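Local coordinates for sensor protein (PDB 3H7M) that probably acts as a phosphorelay sensor kinase that transfers a phosphoryl group from ATP to a protein histidine, this chain being its sensor domain, built like a periplasmic binding protein, at residues A[77-82]-A[87-92]; A[35-40]-A[191-196]; A[127-132]-A[141-146]. One frame throughout, in Å; residues are numbered along the deposited sequence.

Contact 1. Residues A[77-82]-A[87-92]; sequences ISWSEK and IDFTPP. With NA (sodium ion), chain B.
Trp79 and Phe89 form a T-shaped pair: the indole presents the edge of its five-membered ring to one face of the phenyl ring, with the planes at 73° and the centroids 4.8 Å apart. Trp79 CG is anti to its amide nitrogen (chi1 -178°), which sets CD1 over the ring, 3.6 Å from Phe89 CG. Ser78 O approaches the same ring obliquely, 3.3 Å from Phe89 CE2.

Apolar contacts continue inward. Ile77 CG2 touches Phe89 CE2 at 3.8 Å, while the two buried isoleucines meet tip to tip, Ile77 CD1 to Ile87 CD1 at 3.8 Å.

Strand alternation turns Asp88, between Ile87 and Phe89, to the other side, where its OD1 binds the sodium ion at 2.7 Å. Ala84 O of helix 81-84, Gln199 OE1 and a more distant water complete the site, and Gly200 N bonds to Asp88 OD2.

No hydrogen bond joins the segments directly: rings, methyls and the 78-79 backbone make this connection between strands 73-78 and 87-103. These strands flank strand 181-198 in the mixed sheet of the solute-binding-protein-like sensor domain, and its backbone bonds to both, so apolar packing supplements a shared polar scaffold.

Contact 2. Residues A[35-40]-A[191-196]; sequences GYNVEL and QRYGYA
Asn37 ND2 is gripped by two acceptors, Tyr193 OH across the contact and Glu25 OE1 from outside it. The bond from Asn37 ND2 to Tyr193 OH is 3.1 Å long, with an N-H...O angle of 151°, and the phenol oxygen lies almost exactly in the amide plane. The side chains cross at about a right angle, and the amide and ring planes differ by 37°. On the same amide, Asn37 OD1 comes to the edge of the tyrosine ring, 3.6 Å from Tyr193 CE2. Two acceptors on one amino group fix the rotation of this buried amide, and Glu25, if ionised, would probably polarise it.

About one helical turn beyond Asn37, Leu40 meets the hydroxyl of Tyr195: OH lies 3.6 Å from Leu40 CB and 3.4 Å from Leu40 C. The principal polar partner of this hydroxyl is Thr41 OG1, which also bonds to Asn37 O. With CG anti to the carbonyl carbon (chi1 -61°), Tyr195 extends its phenol over to the helix.

Tyr193 with Asn37, and Tyr195, thus bridge helix 36-48 and strand 181-198, whose local axes pass 10.7 Å apart at 45°, packing the start of the helix on the central sheet of the solute-binding-protein-like domain. His93 of strand 87-103 packs against both Asn37 and Leu40, Phe208 of helix 202-218 stacks on Tyr195, and Ile224 of helix 220-227 touches Leu40.

Contact 3. Residues A[127-132]-A[141-146]; sequences IMHEYL and LVLTPT
Leu143 lays its CD2 methyl over one face of the His129 imidazole, a CH-pi contact in which the carbon stands 3.6 Å from the ring centroid and 17° off the ring normal. The second methyl, Leu143 CD1, lies beyond the rim on the same side, 3.3 Å from His129 CE1. Both branches of the leucine therefore meet the ring, and the two side chains cross at about a right angle.

Conformation explains the meeting. His129 has CG anti to its own amide nitrogen (chi1 179°), which carries the imidazole from the helix toward the strand even though its first bond does not point there directly. Leu143 adopts the other common choice, with CG beside the backbone N and anti to the carbonyl carbon (chi1 -48°), and its two methyls fork at the ring. A weak hydrogen bond from Asp125 N to His129 ND1 may help orient the imidazole.

Further along, Leu141 packs on the last turn of the segment: its CD2 is 4.2 Å from Leu132 CB. Leu122 of strand 120-123 touches His129, Leu132 and Leu143, drawing the neighbouring strand into the same cluster. Helix 127-133 and strand 141-144 run nearly antiparallel, at 155°, as successive elements of a beta-alpha-beta unit whose two strands are parallel neighbours in the sheet.

No hydrogen bond spans the two segments, so helix and edge strand are joined by dispersion and CH-pi contact, and the histidine serves here through its flat face while ND1 takes at most a weak bond from Asp125 N.

From the N terminus, helix 36-48 opens the widest loop, which contact 2 closes some 150 residues later on strand 181-198. Contacts 1 and 3 both fall within that loop and follow one another in series. Contact 1 closes the short turn from strand 73-78 through helix 81-84 to strand 87-103; contact 3 closes the return from helix 127-133 to the edge strand 141-144. All three reach the same mixed sheet. Contacts 1 and 2 adjoin directly, since Ile77 N and Trp79 N probably bond to Gly194 O and Arg192 O. Ile127 touches Ser80 and Gln191, bringing contact 3 against both others.

Contact 1. Residues A[77-82]-A[87-92]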
loop_
_atom_site.group_PDB
_atom_site.type_symbol
_atom_site.label_atom_id
_atom_site.label_comp_id
_atom_site.label_asym_id
_atom_site.label_seq_id
_atom_site.Cartn_x
_atom_site.Cartn_y
_atom_site.Cartn_z
ATOM N N ILE A 77 -2.332 -5.004 -1.422
ATOM C CA ILE A 77 -3.513 -4.216 -1.651
ATOM C C ILE A 77 -4.447 -4.298 -0.464
ATOM O O ILE A 77 -4.615 -5.357 0.155
ATOM C CB ILE A 77 -4.225 -4.664 -2.915
ATOM C CG1 ILE A 77 -5.504 -3.852 -3.098
ATOM C CG2 ILE A 77 -4.524 -6.145 -2.838
ATOM C CD1 ILE A 77 -6.204 -4.109 -4.412
ATOM N N SER A 78 -5.023 -3.148 -0.134
ATOM C CA SER A 78 -5.941 -3.033 0.985
ATOM C C SER A 78 -7.315 -3.591 0.635
ATOM O O SER A 78 -7.807 -3.412 -0.472
ATOM C CB SER A 78 -6.069 -1.567 1.404
ATOM O OG SER A 78 -4.930 -1.136 2.130
ATOM N N TRP A 79 -7.924 -4.276 1.590
ATOM C CA TRP A 79 -9.241 -4.855 1.395
ATOM C C TRP A 79 -10.352 -3.816 1.541
ATOM O O TRP A 79 -10.218 -2.852 2.313
ATOM C CB TRP A 79 -9.482 -5.968 2.422
ATOM C CG TRP A 79 -10.812 -6.652 2.237
ATOM C CD1 TRP A 79 -11.094 -7.694 1.396
ATOM C CD2 TRP A 79 -12.056 -6.278 2.839
ATOM N NE1 TRP A 79 -12.437 -7.985 1.434
ATOM C CE2 TRP A 79 -13.049 -7.129 2.311
ATOM C CE3 TRP A 79 -12.429 -5.301 3.771
ATOM C CZ2 TRP A 79 -14.390 -7.034 2.686
ATOM C CZ3 TRP A 79 -13.763 -5.208 4.143
ATOM C CH2 TRP A 79 -14.726 -6.071 3.600
ATOM N N SER A 80 -11.434 -4.021 0.786
ATOM C CA SER A 80 -12.643 -3.182 0.841
ATOM C C SER A 80 -13.768 -3.918 0.134
ATOM O O SER A 80 -13.523 -4.736 -0.751
ATOM C CB SER A 80 -12.458 -1.827 0.160
ATOM O OG SER A 80 -12.905 -1.885 -1.175
ATOM N N GLU A 81 -15.000 -3.613 0.526
ATOM C CA GLU A 81 -16.167 -4.244 -0.067
ATOM C C GLU A 81 -16.232 -4.059 -1.572
ATOM O O GLU A 81 -16.353 -5.038 -2.311
ATOM C CB GLU A 81 -17.440 -3.708 0.578
ATOM C CG GLU A 81 -17.959 -4.582 1.701
ATOM C CD GLU A 81 -18.157 -6.018 1.252
ATOM O OE1 GLU A 81 -18.485 -6.226 0.061
ATOM O OE2 GLU A 81 -17.994 -6.936 2.086
ATOM N N LYS A 82 -16.152 -2.810 -2.027
ATOM C CA LYS A 82 -16.198 -2.530 -3.460
ATOM C C LYS A 82 -15.105 -3.324 -4.158
ATOM O O LYS A 82 -15.258 -3.762 -5.304
ATOM C CB LYS A 82 -15.963 -1.041 -3.731
ATOM C CG LYS A 82 -17.180 -0.263 -4.219
ATOM C CD LYS A 82 -16.787 1.156 -4.640
ATOM C CE LYS A 82 -18.005 2.065 -4.865
ATOM N NZ LYS A 82 -18.909 1.636 -5.978
ATOM N N ILE A 87 -12.148 -8.933 -7.105
ATOM C CA ILE A 87 -10.908 -9.688 -6.967
ATOM C C ILE A 87 -10.968 -10.426 -5.649
ATOM O O ILE A 87 -11.746 -10.068 -4.761
ATOM C CB ILE A 87 -9.672 -8.766 -6.973
ATOM C CG1 ILE A 87 -9.692 -7.851 -5.747
ATOM C CG2 ILE A 87 -9.645 -7.936 -8.254
ATOM C CD1 ILE A 87 -8.481 -6.921 -5.645
ATOM N N ASP A 88 -10.162 -11.463 -5.506
ATOM C CA ASP A 88 -10.195 -12.206 -4.266
ATOM C C ASP A 88 -8.944 -11.903 -3.473
ATOM O O ASP A 88 -7.848 -11.858 -4.021
ATOM C CB ASP A 88 -10.324 -13.707 -4.551
ATOM C CG ASP A 88 -11.504 -14.028 -5.473
ATOM O OD1 ASP A 88 -12.489 -13.262 -5.471
ATOM O OD2 ASP A 88 -11.452 -15.048 -6.193
ATOM N N PHE A 89 -9.130 -11.665 -2.182
ATOM C CA PHE A 89 -8.032 -11.350 -1.293
ATOM C C PHE A 89 -7.677 -12.537 -0.451
ATOM O O PHE A 89 -8.557 -13.310 -0.052
ATOM C CB PHE A 89 -8.403 -10.223 -0.333
ATOM C CG PHE A 89 -8.637 -8.908 -1.004
ATOM C CD1 PHE A 89 -9.701 -8.743 -1.884
ATOM C CD2 PHE A 89 -7.795 -7.820 -0.748
ATOM C CE1 PHE A 89 -9.934 -7.513 -2.505
ATOM C CE2 PHE A 89 -8.021 -6.584 -1.368
ATOM C CZ PHE A 89 -9.094 -6.431 -2.248
ATOM N N THR A 90 -6.386 -12.679 -0.170
ATOM C CA THR A 90 -5.930 -13.750 0.687
ATOM C C THR A 90 -6.019 -13.090 2.048
ATOM O O THR A 90 -6.390 -11.926 2.139
ATOM C CB THR A 90 -4.461 -14.052 0.436
ATOM O OG1 THR A 90 -3.695 -12.853 0.665
ATOM C CG2 THR A 90 -4.250 -14.534 -0.986
ATOM N N PRO A 91 -5.739 -13.830 3.129
ATOM C CA PRO A 91 -5.807 -13.112 4.397
ATOM C C PRO A 91 -4.716 -12.034 4.221
ATOM O O PRO A 91 -3.844 -12.166 3.355
ATOM C CB PRO A 91 -5.386 -14.173 5.416
ATOM C CG PRO A 91 -5.876 -15.437 4.798
ATOM C CD PRO A 91 -5.571 -15.282 3.341
ATOM N N PRO A 92 -4.738 -10.974 5.040
ATOM C CA PRO A 92 -3.737 -9.898 4.937
ATOM C C PRO A 92 -2.380 -10.239 5.556
ATOM O O PRO A 92 -2.301 -11.009 6.514
ATOM C CB PRO A 92 -4.411 -8.753 5.672
ATOM C CG PRO A 92 -5.089 -9.492 6.832
ATOM C CD PRO A 92 -5.673 -10.739 6.158
HETATM NA NA NA B . -13.969 -11.885 -3.749
HETATM O O HOH W 1 -16.836 -12.292 -4.477
#

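Contact 2. Residues A[35-40]-A[191-196]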
loop_
_atom_site.group_PDB
_atom_site.type_symbol
_atom_site.label_atom_id
_atom_site.label_comp_id
_atom_site.label_asym_id
_atom_site.label_seq_id
_atom_site.Cartn_x
_atom_site.Cartn_y
_atom_site.Cartn_z
ATOM N N GLY A 35 11.495 -4.067 -1.024
ATOM C CA GLY A 35 10.507 -3.841 0.008
ATOM C C GLY A 35 9.957 -5.063 0.693
ATOM O O GLY A 35 10.200 -6.199 0.258
ATOM N N TYR A 36 9.223 -4.804 1.775
ATOM C CA TYR A 36 8.568 -5.815 2.588
ATOM C C TYR A 36 7.762 -6.792 1.702
ATOM O O TYR A 36 7.951 -7.995 1.786
ATOM C CB TYR A 36 7.645 -5.109 3.594
ATOM C CG TYR A 36 6.726 -5.999 4.404
ATOM C CD1 TYR A 36 5.340 -6.004 4.176
ATOM C CD2 TYR A 36 7.230 -6.805 5.432
ATOM C CE1 TYR A 36 4.469 -6.797 4.981
ATOM C CE2 TYR A 36 6.381 -7.594 6.229
ATOM C CZ TYR A 36 5.000 -7.580 6.003
ATOM O OH TYR A 36 4.154 -8.306 6.835
ATOM N N ASN A 37 6.895 -6.263 0.844
ATOM C CA ASN A 37 6.069 -7.091 -0.029
ATOM C C ASN A 37 6.921 -8.021 -0.875
ATOM O O ASN A 37 6.662 -9.228 -0.960
ATOM C CB ASN A 37 5.193 -6.219 -0.952
ATOM C CG ASN A 37 4.168 -5.347 -0.179
ATOM O OD1 ASN A 37 4.051 -5.410 1.041
ATOM N ND2 ASN A 37 3.425 -4.542 -0.911
ATOM N N VAL A 38 7.946 -7.446 -1.484
ATOM C CA VAL A 38 8.872 -8.162 -2.362
ATOM C C VAL A 38 9.557 -9.318 -1.640
ATOM O O VAL A 38 9.589 -10.453 -2.106
ATOM C CB VAL A 38 9.907 -7.145 -2.920
ATOM C CG1 VAL A 38 11.042 -7.835 -3.660
ATOM C CG2 VAL A 38 9.187 -6.204 -3.881
ATOM N N GLU A 39 10.090 -9.026 -0.482
ATOM C CA GLU A 39 10.756 -10.025 0.307
ATOM C C GLU A 39 9.752 -11.130 0.684
ATOM O O GLU A 39 10.064 -12.328 0.667
ATOM C CB GLU A 39 11.295 -9.348 1.550
ATOM C CG GLU A 39 12.582 -9.921 2.045
ATOM C CD GLU A 39 13.375 -8.915 2.843
ATOM O OE1 GLU A 39 13.533 -7.777 2.331
ATOM O OE2 GLU A 39 13.840 -9.277 3.957
ATOM N N LEU A 40 8.541 -10.711 1.031
ATOM C CA LEU A 40 7.488 -11.643 1.406
ATOM C C LEU A 40 7.151 -12.544 0.206
ATOM O O LEU A 40 7.109 -13.768 0.306
ATOM C CB LEU A 40 6.263 -10.849 1.840
ATOM C CG LEU A 40 5.580 -11.321 3.120
ATOM C CD1 LEU A 40 6.621 -11.599 4.202
ATOM C CD2 LEU A 40 4.599 -10.254 3.583
ATOM N N GLN A 191 -6.212 -0.551 7.770
ATOM C CA GLN A 191 -6.549 -1.378 6.612
ATOM C C GLN A 191 -5.918 -2.764 6.639
ATOM O O GLN A 191 -4.832 -2.952 7.203
ATOM C CB GLN A 191 -6.115 -0.675 5.331
ATOM C CG GLN A 191 -6.711 0.692 5.165
ATOM C CD GLN A 191 -8.212 0.631 5.117
ATOM O OE1 GLN A 191 -8.789 0.036 4.204
ATOM N NE2 GLN A 191 -8.861 1.234 6.108
ATOM N N ARG A 192 -6.605 -3.734 6.032
ATOM C CA ARG A 192 -6.097 -5.108 5.959
ATOM C C ARG A 192 -5.444 -5.146 4.593
ATOM O O ARG A 192 -6.118 -5.005 3.577
ATOM C CB ARG A 192 -7.244 -6.110 6.049
ATOM C CG ARG A 192 -8.207 -5.833 7.195
ATOM C CD ARG A 192 -9.139 -7.008 7.437
ATOM N NE ARG A 192 -8.548 -7.990 8.346
ATOM C CZ ARG A 192 -8.890 -9.272 8.379
ATOM N NH1 ARG A 192 -9.818 -9.722 7.545
ATOM N NH2 ARG A 192 -8.301 -10.100 9.237
ATOM N N TYR A 193 -4.130 -5.337 4.579
ATOM C CA TYR A 193 -3.320 -5.293 3.346
ATOM C C TYR A 193 -2.663 -6.646 3.001
ATOM O O TYR A 193 -2.006 -7.273 3.849
ATOM C CB TYR A 193 -2.258 -4.197 3.573
ATOM C CG TYR A 193 -1.394 -3.786 2.418
ATOM C CD1 TYR A 193 -1.809 -2.789 1.525
ATOM C CD2 TYR A 193 -0.099 -4.303 2.287
ATOM C CE1 TYR A 193 -0.942 -2.311 0.530
ATOM C CE2 TYR A 193 0.789 -3.824 1.301
ATOM C CZ TYR A 193 0.360 -2.839 0.431
ATOM O OH TYR A 193 1.228 -2.421 -0.555
ATOM N N GLY A 194 -2.818 -7.095 1.758
ATOM C CA GLY A 194 -2.232 -8.385 1.416
ATOM C C GLY A 194 -2.288 -8.730 -0.045
ATOM O O GLY A 194 -2.454 -7.851 -0.891
ATOM N N TYR A 195 -2.131 -10.009 -0.376
ATOM C CA TYR A 195 -2.186 -10.361 -1.790
ATOM C C TYR A 195 -3.619 -10.403 -2.278
ATOM O O TYR A 195 -4.564 -10.470 -1.484
ATOM C CB TYR A 195 -1.539 -11.720 -2.055
ATOM C CG TYR A 195 -0.083 -11.797 -1.686
ATOM C CD1 TYR A 195 0.309 -12.031 -0.370
ATOM C CD2 TYR A 195 0.908 -11.612 -2.651
ATOM C CE1 TYR A 195 1.640 -12.075 -0.020
ATOM C CE2 TYR A 195 2.242 -11.660 -2.311
ATOM C CZ TYR A 195 2.607 -11.888 -0.992
ATOM O OH TYR A 195 3.939 -11.899 -0.646
ATOM N N ALA A 196 -3.758 -10.359 -3.599
ATOM C CA ALA A 196 -5.040 -10.418 -4.263
ATOM C C ALA A 196 -4.823 -10.918 -5.699
ATOM O O ALA A 196 -3.803 -10.612 -6.328
ATOM C CB ALA A 196 -5.677 -9.059 -4.263
#

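Contact 3. Residues A[127-132]-A[141-146]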
loop_
_atom_site.group_PDB
_atom_site.type_symbol
_atom_site.label_atom_id
_atom_site.label_comp_id
_atom_site.label_asym_id
_atom_site.label_seq_id
_atom_site.Cartn_x
_atom_site.Cartn_y
_atom_site.Cartn_z
ATOM N N ILE A 127 -7.735 3.774 -0.580
ATOM C CA ILE A 127 -8.847 3.616 0.347
ATOM C C ILE A 127 -9.319 4.947 0.938
ATOM O O ILE A 127 -10.514 5.131 1.196
ATOM C CB ILE A 127 -8.469 2.610 1.495
ATOM C CG1 ILE A 127 -9.308 1.333 1.406
ATOM C CG2 ILE A 127 -8.781 3.201 2.856
ATOM C CD1 ILE A 127 -9.312 0.661 0.065
ATOM N N MET A 128 -8.406 5.890 1.148
ATOM C CA MET A 128 -8.817 7.156 1.741
ATOM C C MET A 128 -9.455 8.110 0.751
ATOM O O MET A 128 -10.229 8.990 1.125
ATOM C CB MET A 128 -7.634 7.817 2.422
ATOM C CG MET A 128 -7.309 7.180 3.763
ATOM S SD MET A 128 -8.613 7.429 5.018
ATOM C CE MET A 128 -8.968 9.147 4.760
ATOM N N HIS A 129 -9.126 7.940 -0.518
ATOM C CA HIS A 129 -9.713 8.788 -1.527
ATOM C C HIS A 129 -11.196 8.410 -1.473
ATOM O O HIS A 129 -12.053 9.215 -1.070
ATOM C CB HIS A 129 -9.101 8.470 -2.895
ATOM C CG HIS A 129 -9.674 9.287 -4.012
ATOM N ND1 HIS A 129 -9.352 9.068 -5.336
ATOM C CD2 HIS A 129 -10.567 10.309 -4.001
ATOM C CE1 HIS A 129 -10.022 9.921 -6.095
ATOM N NE2 HIS A 129 -10.765 10.685 -5.310
ATOM N N GLU A 130 -11.487 7.165 -1.840
ATOM C CA GLU A 130 -12.857 6.659 -1.811
ATOM C C GLU A 130 -13.539 7.026 -0.496
ATOM O O GLU A 130 -14.647 7.568 -0.486
ATOM C CB GLU A 130 -12.871 5.138 -1.966
ATOM C CG GLU A 130 -12.386 4.624 -3.309
ATOM C CD GLU A 130 -12.186 3.116 -3.307
ATOM O OE1 GLU A 130 -13.062 2.402 -2.771
ATOM O OE2 GLU A 130 -11.160 2.644 -3.844
ATOM N N TYR A 131 -12.862 6.756 0.613
ATOM C CA TYR A 131 -13.443 7.038 1.916
ATOM C C TYR A 131 -13.813 8.487 2.192
ATOM O O TYR A 131 -14.812 8.756 2.852
ATOM C CB TYR A 131 -12.518 6.524 3.020
ATOM C CG TYR A 131 -13.059 6.738 4.419
ATOM C CD1 TYR A 131 -12.850 7.943 5.104
ATOM C CD2 TYR A 131 -13.779 5.727 5.069
ATOM C CE1 TYR A 131 -13.341 8.129 6.408
ATOM C CE2 TYR A 131 -14.277 5.903 6.366
ATOM C CZ TYR A 131 -14.052 7.098 7.024
ATOM O OH TYR A 131 -14.530 7.247 8.299
ATOM N N LEU A 132 -13.024 9.437 1.709
ATOM C CA LEU A 132 -13.356 10.831 1.985
ATOM C C LEU A 132 -14.300 11.415 0.945
ATOM O O LEU A 132 -14.927 12.447 1.173
ATOM C CB LEU A 132 -12.086 11.685 2.078
ATOM C CG LEU A 132 -11.148 11.465 3.266
ATOM C CD1 LEU A 132 -9.951 12.396 3.109
ATOM C CD2 LEU A 132 -11.868 11.725 4.597
ATOM N N LEU A 141 -10.265 18.533 -2.151
ATOM C CA LEU A 141 -9.132 17.631 -2.132
ATOM C C LEU A 141 -8.403 17.369 -3.444
ATOM O O LEU A 141 -9.011 17.145 -4.490
ATOM C CB LEU A 141 -9.538 16.320 -1.462
ATOM C CG LEU A 141 -10.537 15.356 -2.083
ATOM C CD1 LEU A 141 -9.889 14.647 -3.258
ATOM C CD2 LEU A 141 -10.956 14.336 -1.034
ATOM N N VAL A 142 -7.073 17.404 -3.357
ATOM C CA VAL A 142 -6.181 17.212 -4.497
ATOM C C VAL A 142 -5.672 15.773 -4.571
ATOM O O VAL A 142 -5.246 15.195 -3.569
ATOM C CB VAL A 142 -4.992 18.211 -4.397
ATOM C CG1 VAL A 142 -4.390 18.134 -3.018
ATOM C CG2 VAL A 142 -3.943 17.921 -5.467
ATOM N N LEU A 143 -5.721 15.207 -5.771
ATOM C CA LEU A 143 -5.319 13.824 -5.994
ATOM C C LEU A 143 -3.937 13.693 -6.589
ATOM O O LEU A 143 -3.636 14.286 -7.622
ATOM C CB LEU A 143 -6.321 13.132 -6.926
ATOM C CG LEU A 143 -7.796 13.330 -6.576
ATOM C CD1 LEU A 143 -8.669 12.574 -7.572
ATOM C CD2 LEU A 143 -8.043 12.855 -5.148
ATOM N N THR A 144 -3.114 12.863 -5.965
ATOM C CA THR A 144 -1.755 12.680 -6.443
ATOM C C THR A 144 -1.445 11.235 -6.837
ATOM O O THR A 144 -1.992 10.281 -6.274
ATOM C CB THR A 144 -0.756 13.122 -5.373
ATOM O OG1 THR A 144 -0.554 12.052 -4.445
ATOM C CG2 THR A 144 -1.305 14.336 -4.603
ATOM N N PRO A 145 -0.553 11.062 -7.816
ATOM C CA PRO A 145 -0.119 9.765 -8.341
ATOM C C PRO A 145 0.518 8.887 -7.267
ATOM O O PRO A 145 0.462 7.663 -7.338
ATOM C CB PRO A 145 0.879 10.154 -9.421
ATOM C CG PRO A 145 0.430 11.524 -9.835
ATOM C CD PRO A 145 0.093 12.168 -8.537
ATOM N N THR A 146 1.137 9.513 -6.269
ATOM C CA THR A 146 1.766 8.741 -5.194
ATOM C C THR A 146 1.559 9.446 -3.892
ATOM O O THR A 146 1.323 10.647 -3.857
ATOM C CB THR A 146 3.293 8.635 -5.353
ATOM O OG1 THR A 146 3.882 9.924 -5.082
ATOM C CG2 THR A 146 3.670 8.152 -6.774
#